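Local coordinates for Sodium/calcium exchanger membrane region domain-containing protein (Archaeoglobus fulgidus, PDB 4KPP) that probably exchanges protons for calcium ions across the membrane as a transporter of the sodium/calcium exchanger family, at residues L147-A152 with N284-L289; G106-L111 with L318-Q323; L140-L145 with F326-L331. One frame throughout, in Å; residues are numbered along the deposited sequence.

Interaction 1: residues L147-A152 with N284-L289; sequences LATLYA and NQWTLL. With OLB ((2S)-2,3-dihydroxypropyl (9Z)-octadec-9-enoate), chain E.
Trp286 lies with its indole against residues 147-152 of helix 138-152, spanning from Ala148 to Ala152 with Thr149 between. At its root, CB packs against Asn108 OD1. From there CG is carried anti to the backbone N (chi1 -166°), which swings the ring across to the neighbouring helix. CD1 comes first, 3.9 Å from Ala148 CB. Next along the pyrrole edge, NE1 donates to Thr149 OG1 at 3.0 Å; the oxygen sits only 15° out of the indole plane, although the N-H...O angle of 147° makes the bond somewhat bent. The same hydroxyl is bonded to Leu145 O one turn back, which fixes its rotation and presents it to the indole. On the six-membered ring, CZ2 meets Ala152 CB at 3.5 Å and CH2 is a little farther from that methyl, while CZ3 reaches Thr320 CG2. Trp286 is the first residue to leave helical geometry after helix 271-285, and helix 288-299 follows at once, a short interruption consistent with the broken transmembrane helices of sodium/calcium exchangers. Thr287 sits at the N-cap position of the second helix without a capping bond; its OG1 turns back to Val283 O, and its CG2 touches Ala148 CB at 3.7 Å. Asn284 O accepts from both Thr287 N and Leu289 N, tying the turn together. A leucine in place of Trp286 would probably leave Thr149 without its indole donor and open a gap beside Ala152. Behind residues 147-152, the monoacylglycerol chain runs past Leu147 O, 3.2 Å from C9, and Leu150 CB, 3.6 Å from C8, and its glycerol end approaches Tyr151, whose OH is hydrogen-bonded to Asp165.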
loop_
_atom_site.group_PDB
_atom_site.type_symbol
_atom_site.label_atom_id
_atom_site.label_comp_id
_atom_site.label_asym_id
_atom_site.label_seq_id
_atom_site.Cartn_x
_atom_site.Cartn_y
_atom_site.Cartn_z
ATOM N N LEU A 147 -14.734 3.564 8.398
ATOM C CA LEU A 147 -14.729 4.982 8.753
ATOM C C LEU A 147 -13.985 5.838 7.731
ATOM O O LEU A 147 -14.420 6.943 7.400
ATOM C CB LEU A 147 -14.122 5.198 10.142
ATOM C CG LEU A 147 -14.922 4.694 11.343
ATOM C CD1 LEU A 147 -14.372 5.301 12.626
ATOM C CD2 LEU A 147 -16.408 4.994 11.186
ATOM N N ALA A 148 -12.857 5.327 7.247
ATOM C CA ALA A 148 -12.064 6.027 6.245
ATOM C C ALA A 148 -12.842 6.154 4.941
ATOM O O ALA A 148 -12.798 7.191 4.278
ATOM C CB ALA A 148 -10.745 5.304 6.009
ATOM N N THR A 149 -13.556 5.092 4.583
ATOM C CA THR A 149 -14.323 5.067 3.344
ATOM C C THR A 149 -15.512 6.024 3.396
ATOM O O THR A 149 -15.762 6.761 2.444
ATOM C CB THR A 149 -14.804 3.646 3.015
ATOM O OG1 THR A 149 -13.666 2.796 2.830
ATOM C CG2 THR A 149 -15.640 3.641 1.752
ATOM N N LEU A 150 -16.233 6.013 4.512
ATOM C CA LEU A 150 -17.347 6.932 4.712
ATOM C C LEU A 150 -16.872 8.376 4.655
ATOM O O LEU A 150 -17.559 9.245 4.117
ATOM C CB LEU A 150 -18.044 6.667 6.047
ATOM C CG LEU A 150 -18.805 5.345 6.164
ATOM C CD1 LEU A 150 -19.551 5.276 7.486
ATOM C CD2 LEU A 150 -19.755 5.168 4.989
ATOM N N TYR A 151 -15.690 8.629 5.205
ATOM C CA TYR A 151 -15.134 9.973 5.169
ATOM C C TYR A 151 -14.660 10.342 3.768
ATOM O O TYR A 151 -14.783 11.490 3.349
ATOM C CB TYR A 151 -13.991 10.131 6.171
ATOM C CG TYR A 151 -13.632 11.576 6.413
ATOM C CD1 TYR A 151 -14.291 12.318 7.385
ATOM C CD2 TYR A 151 -12.650 12.206 5.658
ATOM C CE1 TYR A 151 -13.975 13.649 7.605
ATOM C CE2 TYR A 151 -12.327 13.534 5.871
ATOM C CZ TYR A 151 -12.992 14.250 6.844
ATOM O OH TYR A 151 -12.670 15.570 7.060
ATOM N N ALA A 152 -14.122 9.363 3.047
ATOM C CA ALA A 152 -13.603 9.596 1.701
ATOM C C ALA A 152 -14.715 9.924 0.706
ATOM O O ALA A 152 -14.467 10.553 -0.322
ATOM C CB ALA A 152 -12.787 8.405 1.226
ATOM N N ASN A 284 -3.455 1.723 5.766
ATOM C CA ASN A 284 -2.568 2.891 5.749
ATOM C C ASN A 284 -2.618 3.667 4.433
ATOM O O ASN A 284 -2.561 4.899 4.426
ATOM C CB ASN A 284 -1.121 2.551 6.156
ATOM C CG ASN A 284 -0.336 1.852 5.060
ATOM O OD1 ASN A 284 0.053 2.468 4.068
ATOM N ND2 ASN A 284 -0.066 0.567 5.255
ATOM N N GLN A 285 -2.745 2.948 3.322
ATOM C CA GLN A 285 -2.803 3.598 2.018
ATOM C C GLN A 285 -4.126 4.334 1.811
ATOM O O GLN A 285 -4.228 5.228 0.970
ATOM C CB GLN A 285 -2.535 2.596 0.891
ATOM C CG GLN A 285 -1.096 2.091 0.884
ATOM C CD GLN A 285 -0.803 1.129 -0.246
ATOM O OE1 GLN A 285 -0.683 1.532 -1.401
ATOM N NE2 GLN A 285 -0.677 -0.152 0.084
ATOM N N TRP A 286 -5.128 3.965 2.600
ATOM C CA TRP A 286 -6.449 4.568 2.490
ATOM C C TRP A 286 -6.687 5.533 3.649
ATOM O O TRP A 286 -7.795 6.028 3.841
ATOM C CB TRP A 286 -7.517 3.470 2.441
ATOM C CG TRP A 286 -8.887 3.903 2.000
ATOM C CD1 TRP A 286 -10.072 3.586 2.602
ATOM C CD2 TRP A 286 -9.221 4.713 0.862
ATOM N NE1 TRP A 286 -11.118 4.149 1.916
ATOM C CE2 TRP A 286 -10.625 4.847 0.845
ATOM C CE3 TRP A 286 -8.473 5.340 -0.140
ATOM C CZ2 TRP A 286 -11.292 5.580 -0.133
ATOM C CZ3 TRP A 286 -9.140 6.069 -1.109
ATOM C CH2 TRP A 286 -10.535 6.181 -1.099
ATOM N N THR A 287 -5.630 5.796 4.415
ATOM C CA THR A 287 -5.676 6.755 5.518
ATOM C C THR A 287 -4.442 7.658 5.532
ATOM O O THR A 287 -4.503 8.809 5.102
ATOM C CB THR A 287 -5.814 6.062 6.899
ATOM O OG1 THR A 287 -4.780 5.080 7.061
ATOM C CG2 THR A 287 -7.180 5.390 7.037
ATOM N N LEU A 288 -3.326 7.120 6.024
ATOM C CA LEU A 288 -2.075 7.870 6.133
ATOM C C LEU A 288 -1.602 8.444 4.796
ATOM O O LEU A 288 -1.106 9.571 4.738
ATOM C CB LEU A 288 -0.974 6.996 6.746
ATOM C CG LEU A 288 0.375 7.685 6.976
ATOM C CD1 LEU A 288 0.280 8.736 8.080
ATOM C CD2 LEU A 288 1.465 6.670 7.287
ATOM N N LEU A 289 -1.761 7.667 3.728
ATOM C CA LEU A 289 -1.318 8.080 2.402
ATOM C C LEU A 289 -2.056 9.330 1.934
ATOM O O LEU A 289 -1.443 10.262 1.413
ATOM C CB LEU A 289 -1.530 6.953 1.391
ATOM C CG LEU A 289 -0.444 6.723 0.334
ATOM C CD1 LEU A 289 -1.040 6.124 -0.936
ATOM C CD2 LEU A 289 0.348 7.987 0.016
HETATM C C1 OLB E . -17.304 15.969 8.038
HETATM C C2 OLB E . -18.285 14.923 7.631
HETATM C C3 OLB E . -17.757 13.578 8.003
HETATM C C4 OLB E . -18.892 12.646 8.265
HETATM C C5 OLB E . -18.888 11.550 7.253
HETATM O O19 OLB E . -17.025 16.116 9.218
HETATM O O20 OLB E . -16.717 16.781 7.099
HETATM C C21 OLB E . -15.865 17.780 7.515
HETATM C C22 OLB E . -15.004 18.187 6.370
HETATM O O23 OLB E . -15.577 17.740 5.201
HETATM C C24 OLB E . -14.886 19.673 6.345
HETATM C C6 OLB E . -17.905 10.504 7.654
HETATM C C7 OLB E . -18.343 9.861 8.926
HETATM C C8 OLB E . -17.611 8.574 9.108
HETATM C C9 OLB E . -16.157 8.847 9.290
HETATM C C10 OLB E . -15.630 9.153 10.651
HETATM C C11 OLB E . -14.523 10.138 10.822
HETATM C C12 OLB E . -14.410 10.480 12.270
HETATM C C13 OLB E . -13.746 11.806 12.433
HETATM C C14 OLB E . -14.651 12.896 11.974
HETATM C C15 OLB E . -13.954 14.202 12.166
HETATM C C16 OLB E . -14.750 15.313 11.566
HETATM C C17 OLB E . -16.053 15.448 12.281
HETATM C C18 OLB E . -16.277 16.867 12.686
#

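Interaction 2: residues G106-L111 with L318-Q323; sequences GANRLL and LLTAAQ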
loop_
_atom_site.group_PDB
_atom_site.type_symbol
_atom_site.label_atom_id
_atom_site.label_comp_id
_atom_site.label_asym_id
_atom_site.label_seq_id
_atom_site.Cartn_x
_atom_site.Cartn_y
_atom_site.Cartn_z
ATOM N N GLY A 106 -4.738 4.802 -7.771
ATOM C CA GLY A 106 -4.192 3.663 -8.482
ATOM C C GLY A 106 -3.630 2.636 -7.521
ATOM O O GLY A 106 -3.907 1.440 -7.643
ATOM N N ALA A 107 -2.848 3.107 -6.556
ATOM C CA ALA A 107 -2.244 2.227 -5.563
ATOM C C ALA A 107 -3.309 1.451 -4.794
ATOM O O ALA A 107 -3.215 0.231 -4.659
ATOM C CB ALA A 107 -1.359 3.021 -4.610
ATOM N N ASN A 108 -4.326 2.163 -4.312
ATOM C CA ASN A 108 -5.414 1.550 -3.553
ATOM C C ASN A 108 -6.198 0.509 -4.338
ATOM O O ASN A 108 -6.429 -0.594 -3.853
ATOM C CB ASN A 108 -6.379 2.616 -3.025
ATOM C CG ASN A 108 -5.899 3.246 -1.739
ATOM O OD1 ASN A 108 -6.247 2.798 -0.648
ATOM N ND2 ASN A 108 -5.089 4.285 -1.859
ATOM N N ARG A 109 -6.613 0.867 -5.548
ATOM C CA ARG A 109 -7.448 -0.019 -6.351
ATOM C C ARG A 109 -6.683 -1.234 -6.869
ATOM O O ARG A 109 -7.237 -2.332 -6.963
ATOM C CB ARG A 109 -8.120 0.748 -7.495
ATOM C CG ARG A 109 -9.045 1.861 -7.015
ATOM C CD ARG A 109 -10.274 2.010 -7.905
ATOM N NE ARG A 109 -9.925 2.353 -9.280
ATOM C CZ ARG A 109 -9.728 3.593 -9.715
ATOM N NH1 ARG A 109 -9.839 4.615 -8.879
ATOM N NH2 ARG A 109 -9.415 3.809 -10.984
ATOM N N LEU A 110 -5.408 -1.035 -7.186
ATOM C CA LEU A 110 -4.552 -2.126 -7.634
ATOM C C LEU A 110 -4.342 -3.126 -6.507
ATOM O O LEU A 110 -4.280 -4.333 -6.735
ATOM C CB LEU A 110 -3.197 -1.585 -8.091
ATOM C CG LEU A 110 -2.212 -2.593 -8.681
ATOM C CD1 LEU A 110 -2.396 -2.708 -10.189
ATOM C CD2 LEU A 110 -0.779 -2.221 -8.324
ATOM N N LEU A 111 -4.235 -2.609 -5.288
ATOM C CA LEU A 111 -3.984 -3.435 -4.117
ATOM C C LEU A 111 -5.131 -4.418 -3.897
ATOM O O LEU A 111 -4.914 -5.593 -3.616
ATOM C CB LEU A 111 -3.836 -2.545 -2.886
ATOM C CG LEU A 111 -2.876 -2.932 -1.764
ATOM C CD1 LEU A 111 -3.431 -2.416 -0.446
ATOM C CD2 LEU A 111 -2.589 -4.432 -1.695
ATOM N N LEU A 318 -14.061 8.701 -5.850
ATOM C CA LEU A 318 -15.379 8.097 -5.677
ATOM C C LEU A 318 -15.347 6.612 -6.038
ATOM O O LEU A 318 -15.884 5.773 -5.311
ATOM C CB LEU A 318 -16.413 8.834 -6.533
ATOM C CG LEU A 318 -17.802 8.209 -6.683
ATOM C CD1 LEU A 318 -18.477 8.055 -5.329
ATOM C CD2 LEU A 318 -18.661 9.037 -7.629
ATOM N N LEU A 319 -14.703 6.299 -7.158
ATOM C CA LEU A 319 -14.564 4.923 -7.622
ATOM C C LEU A 319 -13.783 4.115 -6.594
ATOM O O LEU A 319 -14.138 2.975 -6.288
ATOM C CB LEU A 319 -13.829 4.893 -8.966
ATOM C CG LEU A 319 -14.151 3.829 -10.024
ATOM C CD1 LEU A 319 -13.126 3.894 -11.149
ATOM C CD2 LEU A 319 -14.223 2.422 -9.452
ATOM N N THR A 320 -12.719 4.715 -6.067
ATOM C CA THR A 320 -11.861 4.048 -5.093
ATOM C C THR A 320 -12.602 3.815 -3.786
ATOM O O THR A 320 -12.475 2.759 -3.169
ATOM C CB THR A 320 -10.590 4.868 -4.810
ATOM O OG1 THR A 320 -9.964 5.227 -6.048
ATOM C CG2 THR A 320 -9.614 4.061 -3.972
ATOM N N ALA A 321 -13.380 4.809 -3.369
ATOM C CA ALA A 321 -14.188 4.694 -2.162
ATOM C C ALA A 321 -15.252 3.615 -2.346
ATOM O O ALA A 321 -15.541 2.850 -1.425
ATOM C CB ALA A 321 -14.833 6.022 -1.835
ATOM N N ALA A 322 -15.824 3.563 -3.546
ATOM C CA ALA A 322 -16.839 2.572 -3.877
ATOM C C ALA A 322 -16.269 1.160 -3.814
ATOM O O ALA A 322 -16.881 0.265 -3.230
ATOM C CB ALA A 322 -17.430 2.850 -5.254
ATOM N N GLN A 323 -15.096 0.970 -4.413
ATOM C CA GLN A 323 -14.412 -0.316 -4.360
ATOM C C GLN A 323 -14.087 -0.699 -2.921
ATOM O O GLN A 323 -14.122 -1.875 -2.559
ATOM C CB GLN A 323 -13.119 -0.280 -5.175
ATOM C CG GLN A 323 -12.413 -1.629 -5.253
ATOM C CD GLN A 323 -10.944 -1.503 -5.604
ATOM O OE1 GLN A 323 -10.269 -0.571 -5.169
ATOM N NE2 GLN A 323 -10.441 -2.440 -6.397
#
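Arg109 and Leu319 meet at about a right angle, the methyl CD1 of the leucine standing over the centre of the guanidinium, 3.6 Å above its plane. Thr320 also crosses the arginine steeply, but its OG1 comes in at the guanidinium edge, close to the plane and 2.9 Å from Arg109 NH1; the hydroxyl is hydrogen-bonded to Glu316 O. The bends at chi2 and chi3 turn the arginine chain toward helix 311-331, where NH2 pairs with the carboxylate of Glu316 in a salt bridge and with Gln351 OE1. The charge is therefore answered from the helix that Arg109 packs on, and the buried group is probably held in its charged form. Helices 96-127 and 311-331 run roughly parallel here, their local axes 9.8 Å apart and inclined by 30°, and they join the two sodium/calcium exchanger regions of the chain within the transmembrane bundle. One turn beyond Thr320, Gln323 reaches out with CG anti to its own backbone N and an extended chain, its amide plane 63° from the guanidinium. NE2 donates to Arg109 O at 3.3 Å along a nearly straight line (172°), lying in the carbonyl plane on a lone pair. The other amide atom, OE1, is pressed against the carbon skeleton of the arginine, 3.1 Å from Arg109 CA and 3.3 Å from Arg109 CG. Asn108 takes part through its CB, which meets Thr320 CG2 at 3.7 Å, while its ND2 bonds Met104 O and Gln285 O.

Interaction 3: residues L140-L145 with F326-L331; sequences LEIFFL and FAVAIL. With CA (calcium ion), chain D.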
loop_
_atom_site.group_PDB
_atom_site.type_symbol
_atom_site.label_atom_id
_atom_site.label_comp_id
_atom_site.label_asym_id
_atom_site.label_seq_id
_atom_site.Cartn_x
_atom_site.Cartn_y
_atom_site.Cartn_z
ATOM N N LEU A 140 -10.754 -5.244 13.516
ATOM C CA LEU A 140 -10.128 -3.964 13.806
ATOM C C LEU A 140 -9.993 -3.161 12.513
ATOM O O LEU A 140 -10.552 -2.071 12.390
ATOM C CB LEU A 140 -8.746 -4.183 14.436
ATOM C CG LEU A 140 -8.125 -3.130 15.367
ATOM C CD1 LEU A 140 -6.605 -3.250 15.355
ATOM C CD2 LEU A 140 -8.550 -1.703 15.047
ATOM N N GLU A 141 -9.247 -3.706 11.555
ATOM C CA GLU A 141 -9.005 -3.007 10.297
ATOM C C GLU A 141 -10.299 -2.749 9.530
ATOM O O GLU A 141 -10.416 -1.742 8.839
ATOM C CB GLU A 141 -7.994 -3.752 9.413
ATOM C CG GLU A 141 -7.622 -5.141 9.887
ATOM C CD GLU A 141 -6.548 -5.134 10.961
ATOM O OE1 GLU A 141 -5.501 -4.482 10.761
ATOM O OE2 GLU A 141 -6.754 -5.784 12.008
ATOM N N ILE A 142 -11.263 -3.655 9.661
ATOM C CA ILE A 142 -12.573 -3.492 9.031
ATOM C C ILE A 142 -13.258 -2.210 9.502
ATOM O O ILE A 142 -13.800 -1.447 8.700
ATOM C CB ILE A 142 -13.493 -4.697 9.324
ATOM C CG1 ILE A 142 -12.967 -5.951 8.625
ATOM C CG2 ILE A 142 -14.922 -4.409 8.886
ATOM C CD1 ILE A 142 -13.827 -7.181 8.845
ATOM N N PHE A 143 -13.217 -1.981 10.810
ATOM C CA PHE A 143 -13.813 -0.796 11.416
ATOM C C PHE A 143 -13.211 0.491 10.861
ATOM O O PHE A 143 -13.934 1.411 10.474
ATOM C CB PHE A 143 -13.631 -0.846 12.934
ATOM C CG PHE A 143 -14.144 0.368 13.652
ATOM C CD1 PHE A 143 -15.483 0.476 13.987
ATOM C CD2 PHE A 143 -13.283 1.395 14.006
ATOM C CE1 PHE A 143 -15.958 1.593 14.653
ATOM C CE2 PHE A 143 -13.749 2.510 14.670
ATOM C CZ PHE A 143 -15.088 2.612 14.994
ATOM N N PHE A 144 -11.884 0.554 10.826
ATOM C CA PHE A 144 -11.202 1.752 10.356
ATOM C C PHE A 144 -11.315 1.932 8.853
ATOM O O PHE A 144 -11.316 3.055 8.356
ATOM C CB PHE A 144 -9.742 1.762 10.802
ATOM C CG PHE A 144 -9.558 2.234 12.208
ATOM C CD1 PHE A 144 -9.572 3.589 12.499
ATOM C CD2 PHE A 144 -9.396 1.330 13.245
ATOM C CE1 PHE A 144 -9.416 4.034 13.795
ATOM C CE2 PHE A 144 -9.240 1.771 14.541
ATOM C CZ PHE A 144 -9.251 3.123 14.816
ATOM N N LEU A 145 -11.418 0.819 8.136
ATOM C CA LEU A 145 -11.637 0.854 6.697
ATOM C C LEU A 145 -13.002 1.460 6.406
ATOM O O LEU A 145 -13.162 2.240 5.471
ATOM C CB LEU A 145 -11.553 -0.557 6.119
ATOM C CG LEU A 145 -10.495 -0.817 5.048
ATOM C CD1 LEU A 145 -9.290 0.088 5.241
ATOM C CD2 LEU A 145 -10.078 -2.281 5.089
ATOM N N PHE A 326 -17.144 -2.000 -1.039
ATOM C CA PHE A 326 -17.348 -3.379 -1.449
ATOM C C PHE A 326 -16.323 -4.308 -0.800
ATOM O O PHE A 326 -16.637 -5.450 -0.455
ATOM C CB PHE A 326 -17.286 -3.480 -2.973
ATOM C CG PHE A 326 -17.596 -4.846 -3.503
ATOM C CD1 PHE A 326 -18.818 -5.445 -3.236
ATOM C CD2 PHE A 326 -16.670 -5.531 -4.276
ATOM C CE1 PHE A 326 -19.109 -6.709 -3.728
ATOM C CE2 PHE A 326 -16.954 -6.788 -4.770
ATOM C CZ PHE A 326 -18.174 -7.380 -4.497
ATOM N N ALA A 327 -15.103 -3.808 -0.633
ATOM C CA ALA A 327 -14.047 -4.561 0.034
ATOM C C ALA A 327 -14.391 -4.820 1.501
ATOM O O ALA A 327 -14.242 -5.938 1.991
ATOM C CB ALA A 327 -12.716 -3.832 -0.085
ATOM N N VAL A 328 -14.849 -3.779 2.192
ATOM C CA VAL A 328 -15.278 -3.891 3.584
ATOM C C VAL A 328 -16.392 -4.923 3.748
ATOM O O VAL A 328 -16.340 -5.773 4.641
ATOM C CB VAL A 328 -15.776 -2.533 4.125
ATOM C CG1 VAL A 328 -16.549 -2.718 5.422
ATOM C CG2 VAL A 328 -14.614 -1.584 4.325
ATOM N N ALA A 329 -17.397 -4.843 2.882
ATOM C CA ALA A 329 -18.548 -5.735 2.956
ATOM C C ALA A 329 -18.146 -7.200 2.772
ATOM O O ALA A 329 -18.736 -8.095 3.374
ATOM C CB ALA A 329 -19.598 -5.330 1.923
ATOM N N ILE A 330 -17.141 -7.429 1.935
ATOM C CA ILE A 330 -16.633 -8.773 1.675
ATOM C C ILE A 330 -15.884 -9.334 2.881
ATOM O O ILE A 330 -15.974 -10.523 3.178
ATOM C CB ILE A 330 -15.716 -8.781 0.426
ATOM C CG1 ILE A 330 -16.559 -8.716 -0.847
ATOM C CG2 ILE A 330 -14.817 -10.010 0.401
ATOM C CD1 ILE A 330 -15.740 -8.744 -2.118
ATOM N N LEU A 331 -15.157 -8.472 3.583
ATOM C CA LEU A 331 -14.373 -8.899 4.739
ATOM C C LEU A 331 -15.217 -9.202 5.979
ATOM O O LEU A 331 -14.731 -9.818 6.927
ATOM C CB LEU A 331 -13.332 -7.835 5.087
ATOM C CG LEU A 331 -12.323 -7.465 4.001
ATOM C CD1 LEU A 331 -11.381 -6.382 4.499
ATOM C CD2 LEU A 331 -11.549 -8.689 3.528
HETATM CA CA CA D . -16.362 -12.891 2.314
#
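Ile142 pushes its terminal methyl against a backbone oxygen, an unusual partner in a contact that is otherwise entirely between apolar side chains: CD1 lies 3.4 Å from Leu331 O. The chain gets there because CG1 is anti to the carbonyl carbon and the rest is fully extended, so the methyl reaches past Leu331 CB, 3.8 Å away. Its second branch, CG2, touches Val328 CG1 at the looser distance of 4.2 Å. The valine thus splits its two methyls between neighbours, since CG2 turns to Leu145 and rests on Leu145 CB at 3.7 Å. The torsions of Leu145 are away from the staggered values, chi1 -121° and chi2 30°, and it sends CD2 toward Leu331 CD1, 4.3 Å away. Ile142 and Leu145, three residues apart on one helix, therefore face Val328 and Leu331, three apart on the other, each residue touching both partners across the interface. No hydrogen bond links the two segments, and the interface depends on the fit of branched side chains. The helices run antiparallel, with 153° between their directions and 9.9 Å between the local axes. Around this interface, Ile142 also meets Ser385 of helix 379-393, and Leu145 leans on Val283 of helix 271-285. On the far side of helix 311-331, Ile330 CD1 sits over one face of the Phe326 ring, offset toward its rim. The backbone of the same isoleucine belongs to a metal site: Ile330 O binds the calcium ion at 2.5 Å, and Asp333 OD1, Lys335 O and Glu340 OE2 join it, so the packed helix leads directly into the calcium site formed where helix 311-331, strand 335-337 and helix 338-353 meet.

Helix 138-152 carries the first segments of interactions 3 and 1, which adjoin in sequence with centres 11 Å apart, while helix 311-331 carries the second segments of interactions 2 and 3, centred 14 Å apart. Interactions 1 and 2 are also 11 Å apart and touch directly, through Trp286 and Asn108 among others. Along the chain the order is 106-111, 140-145, 147-152, 284-289, 318-323, 326-331: interaction 1 falls within the span of each of the others, and interactions 2 and 3 interleave. Every contact pairs one sodium/calcium exchanger region with the other, so together they knit the two halves of the transporter from its buried interior toward the calcium site.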